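Local coordinates for protein arginine decarboxylase (Campylobacter jejuni subsp. jejuni, PDB 3NZP) that probably catalyses the pyridoxal-phosphate-dependent decarboxylation of arginine to agmatine, a step in polyamine biosynthesis, at residues Leu224-Ile238 against Ala263-Val277. Numbering follows the deposited sequence.
With PLP (pyridoxal-5'-phosphate), chain E.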
loop_
_atom_site.group_PDB
_atom_site.type_symbol
_atom_site.label_atom_id
_atom_site.label_comp_id
_atom_site.label_asym_id
_atom_site.label_seq_id
_atom_site.Cartn_x
_atom_site.Cartn_y
_atom_site.Cartn_z
ATOM N N LEU B 224 -14.156 15.509 -36.921
ATOM C CA LEU B 224 -13.491 14.262 -37.257
ATOM C C LEU B 224 -12.003 14.471 -37.406
ATOM O O LEU B 224 -11.221 13.554 -37.209
ATOM C CB LEU B 224 -14.061 13.674 -38.543
ATOM C CG LEU B 224 -15.366 12.885 -38.377
ATOM C CD1 LEU B 224 -15.767 12.289 -39.714
ATOM C CD2 LEU B 224 -15.174 11.778 -37.348
ATOM N N GLU B 225 -11.620 15.690 -37.748
ATOM C CA GLU B 225 -10.221 16.022 -37.916
ATOM C C GLU B 225 -9.417 15.708 -36.654
ATOM O O GLU B 225 -8.236 15.389 -36.727
ATOM C CB GLU B 225 -10.091 17.506 -38.232
ATOM C CG GLU B 225 -10.655 17.911 -39.576
ATOM C CD GLU B 225 -9.715 17.575 -40.727
ATOM O OE1 GLU B 225 -10.018 17.977 -41.876
ATOM O OE2 GLU B 225 -8.676 16.916 -40.484
ATOM N N GLN B 226 -10.064 15.797 -35.497
ATOM C CA GLN B 226 -9.384 15.553 -34.240
ATOM C C GLN B 226 -9.233 14.086 -33.898
ATOM O O GLN B 226 -8.214 13.679 -33.342
ATOM C CB GLN B 226 -10.103 16.264 -33.105
ATOM C CG GLN B 226 -10.399 17.726 -33.406
ATOM C CD GLN B 226 -9.230 18.444 -34.078
ATOM O OE1 GLN B 226 -8.114 18.502 -33.542
ATOM N NE2 GLN B 226 -9.490 19.001 -35.262
ATOM N N PHE B 227 -10.246 13.286 -34.219
ATOM C CA PHE B 227 -10.191 11.862 -33.935
ATOM C C PHE B 227 -8.981 11.254 -34.649
ATOM O O PHE B 227 -9.041 10.962 -35.836
ATOM C CB PHE B 227 -11.492 11.207 -34.386
ATOM C CG PHE B 227 -11.583 9.750 -34.061
ATOM C CD1 PHE B 227 -10.826 9.199 -33.038
ATOM C CD2 PHE B 227 -12.440 8.925 -34.776
ATOM C CE1 PHE B 227 -10.918 7.843 -32.725
ATOM C CE2 PHE B 227 -12.544 7.566 -34.475
ATOM C CZ PHE B 227 -11.777 7.023 -33.448
ATOM N N THR B 228 -7.878 11.063 -33.932
ATOM C CA THR B 228 -6.690 10.504 -34.559
ATOM C C THR B 228 -6.208 9.143 -34.062
ATOM O O THR B 228 -5.382 8.506 -34.728
ATOM C CB THR B 228 -5.522 11.482 -34.465
ATOM O OG1 THR B 228 -5.263 11.796 -33.091
ATOM C CG2 THR B 228 -5.851 12.736 -35.222
HETATM N N MSE B 229 -6.677 8.704 -32.896
HETATM C CA MSE B 229 -6.267 7.396 -32.385
HETATM C C MSE B 229 -7.246 6.750 -31.428
HETATM O O MSE B 229 -8.020 7.431 -30.754
HETATM C CB MSE B 229 -4.894 7.455 -31.696
HETATM C CG MSE B 229 -4.875 8.184 -30.374
HETATM SE SE MSE B 229 -3.334 7.754 -29.212
HETATM C CE MSE B 229 -1.860 8.471 -30.256
ATOM N N ILE B 230 -7.220 5.418 -31.414
ATOM C CA ILE B 230 -8.038 4.635 -30.501
ATOM C C ILE B 230 -7.049 4.043 -29.492
ATOM O O ILE B 230 -5.891 3.785 -29.825
ATOM C CB ILE B 230 -8.798 3.460 -31.189
ATOM C CG1 ILE B 230 -7.839 2.512 -31.867
ATOM C CG2 ILE B 230 -9.740 3.977 -32.220
ATOM C CD1 ILE B 230 -8.560 1.322 -32.391
ATOM N N HIS B 231 -7.507 3.830 -28.267
ATOM C CA HIS B 231 -6.649 3.315 -27.216
ATOM C C HIS B 231 -7.378 2.275 -26.380
ATOM O O HIS B 231 -8.599 2.348 -26.211
ATOM C CB HIS B 231 -6.183 4.503 -26.339
ATOM C CG HIS B 231 -5.614 4.116 -25.007
ATOM N ND1 HIS B 231 -6.374 4.081 -23.857
ATOM C CD2 HIS B 231 -4.362 3.751 -24.637
ATOM C CE1 HIS B 231 -5.617 3.712 -22.838
ATOM N NE2 HIS B 231 -4.391 3.505 -23.286
ATOM N N PHE B 232 -6.630 1.291 -25.884
ATOM C CA PHE B 232 -7.181 0.251 -25.013
ATOM C C PHE B 232 -6.101 -0.103 -23.983
ATOM O O PHE B 232 -4.905 0.036 -24.265
ATOM C CB PHE B 232 -7.614 -0.979 -25.835
ATOM C CG PHE B 232 -6.485 -1.772 -26.434
ATOM C CD1 PHE B 232 -5.835 -2.750 -25.692
ATOM C CD2 PHE B 232 -6.073 -1.547 -27.745
ATOM C CE1 PHE B 232 -4.787 -3.491 -26.247
ATOM C CE2 PHE B 232 -5.021 -2.286 -28.306
ATOM C CZ PHE B 232 -4.378 -3.256 -27.556
ATOM N N HIS B 233 -6.507 -0.484 -22.772
ATOM C CA HIS B 233 -5.532 -0.875 -21.742
ATOM C C HIS B 233 -5.932 -2.221 -21.169
ATOM O O HIS B 233 -7.053 -2.383 -20.710
ATOM C CB HIS B 233 -5.433 0.165 -20.593
ATOM C CG HIS B 233 -4.374 -0.158 -19.568
ATOM N ND1 HIS B 233 -3.032 -0.278 -19.878
ATOM C CD2 HIS B 233 -4.470 -0.418 -18.242
ATOM C CE1 HIS B 233 -2.352 -0.602 -18.793
ATOM N NE2 HIS B 233 -3.201 -0.693 -17.787
ATOM N N LEU B 234 -5.020 -3.187 -21.205
ATOM C CA LEU B 234 -5.312 -4.513 -20.665
ATOM C C LEU B 234 -4.875 -4.631 -19.217
ATOM O O LEU B 234 -5.310 -5.536 -18.516
ATOM C CB LEU B 234 -4.597 -5.605 -21.460
ATOM C CG LEU B 234 -4.971 -5.724 -22.930
ATOM C CD1 LEU B 234 -4.195 -6.883 -23.542
ATOM C CD2 LEU B 234 -6.483 -5.911 -23.070
ATOM N N GLY B 235 -4.007 -3.726 -18.774
ATOM C CA GLY B 235 -3.537 -3.774 -17.404
ATOM C C GLY B 235 -2.027 -3.852 -17.327
ATOM O O GLY B 235 -1.352 -3.901 -18.350
ATOM N N SER B 236 -1.481 -3.873 -16.118
ATOM C CA SER B 236 -0.038 -3.929 -15.969
ATOM C C SER B 236 0.494 -5.344 -15.843
ATOM O O SER B 236 -0.238 -6.271 -15.519
ATOM C CB SER B 236 0.383 -3.105 -14.752
ATOM O OG SER B 236 1.779 -3.189 -14.526
ATOM N N GLN B 237 1.782 -5.505 -16.118
ATOM C CA GLN B 237 2.443 -6.806 -16.008
ATOM C C GLN B 237 1.628 -7.981 -16.542
ATOM O O GLN B 237 1.204 -8.842 -15.776
ATOM C CB GLN B 237 2.817 -7.071 -14.548
ATOM C CG GLN B 237 3.673 -8.308 -14.315
ATOM C CD GLN B 237 5.127 -8.124 -14.729
ATOM O OE1 GLN B 237 5.962 -8.997 -14.493
ATOM N NE2 GLN B 237 5.435 -6.992 -15.345
ATOM N N ILE B 238 1.427 -8.011 -17.859
ATOM C CA ILE B 238 0.693 -9.086 -18.517
ATOM C C ILE B 238 1.682 -10.219 -18.778
ATOM O O ILE B 238 2.495 -10.137 -19.693
ATOM C CB ILE B 238 0.138 -8.624 -19.873
ATOM C CG1 ILE B 238 -0.735 -7.370 -19.704
ATOM C CG2 ILE B 238 -0.626 -9.765 -20.527
ATOM C CD1 ILE B 238 -2.034 -7.587 -18.960
ATOM N N ALA B 263 -13.838 8.173 -40.330
ATOM C CA ALA B 263 -12.771 8.645 -39.456
ATOM C C ALA B 263 -11.437 8.591 -40.191
ATOM O O ALA B 263 -10.543 7.840 -39.812
ATOM C CB ALA B 263 -12.716 7.782 -38.208
ATOM N N LYS B 264 -11.295 9.406 -41.228
ATOM C CA LYS B 264 -10.074 9.403 -42.016
ATOM C C LYS B 264 -8.809 9.808 -41.282
ATOM O O LYS B 264 -7.708 9.358 -41.622
ATOM C CB LYS B 264 -10.259 10.263 -43.272
ATOM C CG LYS B 264 -10.687 9.431 -44.483
ATOM C CD LYS B 264 -11.955 8.608 -44.184
ATOM C CE LYS B 264 -12.115 7.405 -45.124
ATOM N NZ LYS B 264 -11.050 6.367 -44.958
ATOM N N ASN B 265 -8.959 10.636 -40.259
ATOM C CA ASN B 265 -7.802 11.077 -39.508
ATOM C C ASN B 265 -7.320 10.051 -38.499
ATOM O O ASN B 265 -6.238 10.188 -37.935
ATOM C CB ASN B 265 -8.101 12.379 -38.807
ATOM C CG ASN B 265 -7.218 13.483 -39.291
ATOM O OD1 ASN B 265 -5.993 13.320 -39.377
ATOM N ND2 ASN B 265 -7.824 14.625 -39.611
ATOM N N LEU B 266 -8.136 9.030 -38.272
ATOM C CA LEU B 266 -7.777 7.972 -37.354
ATOM C C LEU B 266 -6.640 7.178 -37.992
ATOM O O LEU B 266 -6.853 6.397 -38.919
ATOM C CB LEU B 266 -8.980 7.074 -37.099
ATOM C CG LEU B 266 -8.724 5.761 -36.356
ATOM C CD1 LEU B 266 -7.971 6.009 -35.052
ATOM C CD2 LEU B 266 -10.066 5.094 -36.103
ATOM N N LYS B 267 -5.430 7.391 -37.487
ATOM C CA LYS B 267 -4.261 6.739 -38.029
ATOM C C LYS B 267 -3.328 6.122 -36.996
ATOM O O LYS B 267 -2.158 5.847 -37.291
ATOM C CB LYS B 267 -3.487 7.732 -38.889
ATOM C CG LYS B 267 -4.306 8.313 -40.029
ATOM C CD LYS B 267 -3.443 9.175 -40.935
ATOM C CE LYS B 267 -4.251 9.774 -42.065
ATOM N NZ LYS B 267 -3.322 10.393 -43.048
ATOM N N ALA B 268 -3.830 5.897 -35.789
ATOM C CA ALA B 268 -2.991 5.295 -34.771
ATOM C C ALA B 268 -3.765 4.460 -33.773
ATOM O O ALA B 268 -4.944 4.694 -33.523
ATOM C CB ALA B 268 -2.185 6.365 -34.041
ATOM N N ILE B 269 -3.081 3.462 -33.228
ATOM C CA ILE B 269 -3.664 2.592 -32.232
ATOM C C ILE B 269 -2.732 2.605 -31.024
ATOM O O ILE B 269 -1.516 2.409 -31.147
ATOM C CB ILE B 269 -3.835 1.153 -32.758
ATOM C CG1 ILE B 269 -4.895 1.108 -33.856
ATOM C CG2 ILE B 269 -4.280 0.250 -31.643
ATOM C CD1 ILE B 269 -5.165 -0.288 -34.393
ATOM N N ASN B 270 -3.308 2.870 -29.858
ATOM C CA ASN B 270 -2.537 2.915 -28.621
ATOM C C ASN B 270 -2.807 1.626 -27.859
ATOM O O ASN B 270 -3.916 1.428 -27.352
ATOM C CB ASN B 270 -2.980 4.118 -27.787
ATOM C CG ASN B 270 -2.022 4.430 -26.657
ATOM O OD1 ASN B 270 -1.626 3.534 -25.894
ATOM N ND2 ASN B 270 -1.650 5.701 -26.528
ATOM N N LEU B 271 -1.800 0.754 -27.783
ATOM C CA LEU B 271 -1.927 -0.535 -27.084
ATOM C C LEU B 271 -1.919 -0.395 -25.574
ATOM O O LEU B 271 -2.260 -1.334 -24.857
ATOM C CB LEU B 271 -0.776 -1.456 -27.455
ATOM C CG LEU B 271 -0.520 -1.564 -28.939
ATOM C CD1 LEU B 271 0.651 -2.498 -29.168
ATOM C CD2 LEU B 271 -1.780 -2.074 -29.616
ATOM N N GLY B 272 -1.501 0.769 -25.096
ATOM C CA GLY B 272 -1.450 0.977 -23.671
ATOM C C GLY B 272 -0.257 0.276 -23.046
ATOM O O GLY B 272 0.768 0.044 -23.698
ATOM N N GLY B 273 -0.385 -0.065 -21.769
ATOM C CA GLY B 273 0.707 -0.740 -21.088
ATOM C C GLY B 273 0.538 -2.235 -21.138
ATOM O O GLY B 273 -0.222 -2.753 -21.963
ATOM N N GLY B 274 1.247 -2.939 -20.262
ATOM C CA GLY B 274 1.123 -4.391 -20.233
ATOM C C GLY B 274 2.399 -5.172 -20.479
ATOM O O GLY B 274 2.515 -6.312 -20.037
ATOM N N LEU B 275 3.336 -4.569 -21.204
ATOM C CA LEU B 275 4.611 -5.206 -21.490
ATOM C C LEU B 275 5.134 -5.621 -20.126
ATOM O O LEU B 275 5.365 -4.767 -19.263
ATOM C CB LEU B 275 5.561 -4.194 -22.113
ATOM C CG LEU B 275 6.602 -4.736 -23.087
ATOM C CD1 LEU B 275 7.682 -3.679 -23.278
ATOM C CD2 LEU B 275 7.200 -6.028 -22.552
ATOM N N ALA B 276 5.306 -6.927 -19.925
ATOM C CA ALA B 276 5.771 -7.439 -18.639
ATOM C C ALA B 276 7.269 -7.282 -18.416
ATOM O O ALA B 276 8.048 -7.125 -19.357
ATOM C CB ALA B 276 5.361 -8.893 -18.489
ATOM N N VAL B 277 7.669 -7.320 -17.151
ATOM C CA VAL B 277 9.082 -7.210 -16.789
ATOM C C VAL B 277 9.524 -8.528 -16.156
ATOM O O VAL B 277 8.746 -9.164 -15.450
ATOM C CB VAL B 277 9.305 -6.053 -15.776
ATOM C CG1 VAL B 277 10.656 -6.190 -15.096
ATOM C CG2 VAL B 277 9.221 -4.716 -16.495
HETATM N N1 PLP E . -1.612 2.987 -19.972
HETATM C C2 PLP E . -2.657 3.369 -19.231
HETATM C C2A PLP E . -3.841 4.004 -19.908
HETATM C C3 PLP E . -2.634 3.196 -17.815
HETATM O O3 PLP E . -3.702 3.593 -17.047
HETATM C C4 PLP E . -1.463 2.563 -17.213
HETATM C C4A PLP E . -1.383 2.345 -15.755
HETATM C C5 PLP E . -0.374 2.181 -18.087
HETATM C C6 PLP E . -0.509 2.408 -19.463
HETATM C C5A PLP E . 0.904 1.523 -17.545
HETATM O O4P PLP E . 0.913 0.105 -17.793
HETATM P P PLP E . 2.298 -0.503 -17.209
HETATM O O1P PLP E . 2.448 -1.884 -17.705
HETATM O O2P PLP E . 3.560 0.357 -17.690
HETATM O O3P PLP E . 2.252 -0.530 -15.611
#
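His231 and Asn270 run alongside each other in the same direction on neighbouring strands, with the imidazole and amide planes 85° apart. Asn270 CB and OD1 lie at the edge of the ring, and OD1 accepts the backbone N-H of Gly272, two residues on, at 2.9 Å, an Asx turn; with ND2 hydrogen-bonded to Glu320, which also receives a weak bond from His231 NE2, both ends of the amide are held. Further round the rim the imidazole meets the cofactor methyl, His231 CE1 to PLP C2A 3.4 Å. The strands, 227-231 and 268-272, are the sixth and seventh of the parallel barrel, joined through helix 242-260 as a beta-alpha-beta crossover. Between them Ile230 O takes the N-H of Asn270 at 2.7 Å, nearly along the C=O axis. On the helix-facing side Ile230 CG1 packs alongside Ile269 CG1, while Phe232, its CG flanked by backbone N and carbonyl carbon alike (chi1 70°), lays a ring face over Leu271 CA in a CH-pi contact, 4.0 Å from CA to the ring centroid. Past the strand ends, His233 sets one ring face over PLP C3 and C4, with Gly235 N over the opposite face. Gly273 N donates to His233 ND1 at 3.3 Å, in the ring plane, which probably helps hold the ring's rotation. Ser236 OG, also bonded to Arg323, and Gly274 N grip PLP phosphate oxygens O3P and O1P respectively.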